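Local coordinates for protein response regulator (Xanthomonas campestris pv. campestris, PDB 3QYY) that probably makes the second messenger cyclic di-GMP through its GGDEF diguanylate cyclase domain, which binds cyclic di-GMP and magnesium, at residues Y77-A82 and I96-S101. Numbering follows the deposited sequence.
Sequences YGWLGA and IGVHAS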
loop_
_atom_site.group_PDB
_atom_site.type_symbol
_atom_site.label_atom_id
_atom_site.label_comp_id
_atom_site.label_asym_id
_atom_site.label_seq_id
_atom_site.Cartn_x
_atom_site.Cartn_y
_atom_site.Cartn_z
ATOM N N TYR B 77 -13.440 18.393 -1.264
ATOM C CA TYR B 77 -14.597 19.002 -0.617
ATOM C C TYR B 77 -15.036 20.248 -1.384
ATOM O O TYR B 77 -16.144 20.753 -1.188
ATOM C CB TYR B 77 -14.267 19.377 0.835
ATOM C CG TYR B 77 -14.371 18.227 1.812
ATOM C CD1 TYR B 77 -15.573 17.540 1.981
ATOM C CD2 TYR B 77 -13.275 17.836 2.583
ATOM C CE1 TYR B 77 -15.684 16.494 2.896
ATOM C CE2 TYR B 77 -13.376 16.790 3.501
ATOM C CZ TYR B 77 -14.582 16.125 3.653
ATOM O OH TYR B 77 -14.691 15.102 4.564
ATOM N N GLY B 78 -14.166 20.728 -2.266
ATOM C CA GLY B 78 -14.473 21.908 -3.055
ATOM C C GLY B 78 -15.455 21.671 -4.188
ATOM O O GLY B 78 -15.993 22.627 -4.751
ATOM N N TRP B 79 -15.690 20.411 -4.543
ATOM C CA TRP B 79 -16.631 20.110 -5.617
ATOM C C TRP B 79 -17.656 19.048 -5.239
ATOM O O TRP B 79 -18.701 18.923 -5.883
ATOM C CB TRP B 79 -15.891 19.683 -6.898
ATOM C CG TRP B 79 -15.018 18.454 -6.788
ATOM C CD1 TRP B 79 -13.661 18.424 -6.609
ATOM C CD2 TRP B 79 -15.433 17.085 -6.919
ATOM N NE1 TRP B 79 -13.207 17.125 -6.628
ATOM C CE2 TRP B 79 -14.272 16.283 -6.816
ATOM C CE3 TRP B 79 -16.672 16.459 -7.115
ATOM C CZ2 TRP B 79 -14.313 14.885 -6.904
ATOM C CZ3 TRP B 79 -16.715 15.067 -7.203
ATOM C CH2 TRP B 79 -15.540 14.297 -7.098
ATOM N N LEU B 80 -17.363 18.286 -4.190
ATOM C CA LEU B 80 -18.272 17.237 -3.744
ATOM C C LEU B 80 -19.639 17.793 -3.376
ATOM O O LEU B 80 -19.750 18.897 -2.841
ATOM C CB LEU B 80 -17.681 16.495 -2.542
ATOM C CG LEU B 80 -16.515 15.550 -2.841
ATOM C CD1 LEU B 80 -15.937 15.009 -1.535
ATOM C CD2 LEU B 80 -17.003 14.408 -3.723
ATOM N N GLY B 81 -20.677 17.014 -3.668
ATOM C CA GLY B 81 -22.032 17.428 -3.359
ATOM C C GLY B 81 -22.360 17.230 -1.893
ATOM O O GLY B 81 -21.609 16.585 -1.163
ATOM N N ALA B 82 -23.491 17.780 -1.465
ATOM C CA ALA B 82 -23.928 17.687 -0.077
ATOM C C ALA B 82 -24.128 16.253 0.402
ATOM O O ALA B 82 -24.057 15.979 1.600
ATOM C CB ALA B 82 -25.216 18.478 0.112
ATOM N N ILE B 96 -14.051 7.776 -2.904
ATOM C CA ILE B 96 -14.939 8.908 -3.102
ATOM C C ILE B 96 -16.287 8.373 -3.568
ATOM O O ILE B 96 -16.358 7.564 -4.499
ATOM C CB ILE B 96 -14.384 9.908 -4.155
ATOM C CG1 ILE B 96 -13.105 10.572 -3.624
ATOM C CG2 ILE B 96 -15.436 10.968 -4.471
ATOM C CD1 ILE B 96 -12.532 11.667 -4.535
ATOM N N GLY B 97 -17.346 8.807 -2.889
ATOM C CA GLY B 97 -18.686 8.388 -3.248
ATOM C C GLY B 97 -19.417 9.580 -3.839
ATOM O O GLY B 97 -19.485 10.642 -3.216
ATOM N N VAL B 98 -19.948 9.414 -5.047
ATOM C CA VAL B 98 -20.663 10.499 -5.712
ATOM C C VAL B 98 -22.071 10.070 -6.103
ATOM O O VAL B 98 -22.246 9.127 -6.876
ATOM C CB VAL B 98 -19.929 10.959 -6.993
ATOM C CG1 VAL B 98 -20.717 12.080 -7.671
ATOM C CG2 VAL B 98 -18.519 11.425 -6.653
ATOM N N HIS B 99 -23.070 10.758 -5.560
ATOM C CA HIS B 99 -24.452 10.447 -5.889
ATOM C C HIS B 99 -24.904 11.295 -7.066
ATOM O O HIS B 99 -25.594 12.304 -6.902
ATOM C CB HIS B 99 -25.371 10.677 -4.686
ATOM C CG HIS B 99 -25.342 9.560 -3.691
ATOM N ND1 HIS B 99 -24.707 9.662 -2.472
ATOM C CD2 HIS B 99 -25.851 8.307 -3.746
ATOM C CE1 HIS B 99 -24.829 8.520 -1.818
ATOM N NE2 HIS B 99 -25.518 7.682 -2.570
ATOM N N ALA B 100 -24.491 10.865 -8.255
ATOM C CA ALA B 100 -24.816 11.528 -9.511
ATOM C C ALA B 100 -24.654 10.487 -10.613
ATOM O O ALA B 100 -24.198 9.377 -10.354
ATOM C CB ALA B 100 -23.866 12.686 -9.749
ATOM N N SER B 101 -25.031 10.836 -11.839
ATOM C CA SER B 101 -24.894 9.901 -12.952
ATOM C C SER B 101 -23.405 9.657 -13.203
ATOM O O SER B 101 -22.569 10.509 -12.894
ATOM C CB SER B 101 -25.540 10.478 -14.214
ATOM O OG SER B 101 -24.831 11.619 -14.665
#
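The indole of Trp79 meets Val98 at its edge: CG2 of Val98 lies near the ring plane, 4.1 Å from CZ3 of Trp79. One face of the same ring takes CD2 of its own neighbour Leu80, 3.5 Å above the plane and shifted toward the rim. CG2 of Ile96 approaches obliquely, 4.2 Å from Trp79 CH2. The six-membered part of the indole thus does the touching. In Trp79, CG sits between the backbone N and the carbonyl carbon (chi1 60°), which carries the ring toward strand 93-98. Leu80 reaches the strand with CD2 alone. This methyl is 3.9 Å from Ile96 CG2 and 4.4 Å from Val98 CG2, while it also rests over the indole face. Ile96 presents CG2, the branch anti to its backbone N.

The contact joins the loop after helix 62-77 to the second strand of the beta hairpin 85-98 of the GGDEF domain. The turn of the hairpin and the end of strand 85-90 carry residues that bind cyclic di-GMP, and Asp92 in the turn also binds magnesium. The apolar cluster lies away from them; the Ile96 side chain is about 10 Å from those of Arg88 and Trp89. Ile96 and Val98 are buried. No hydrogen bond links the segments directly. Asp84 connects them instead, with OD1 accepting from Gly81 N and OD2 from His99 N. Helix 102-116 packs against the same cluster: Trp112 meets the Trp79 ring with planes at about 60° and also touches Ile96, while Ala105 touches Val98.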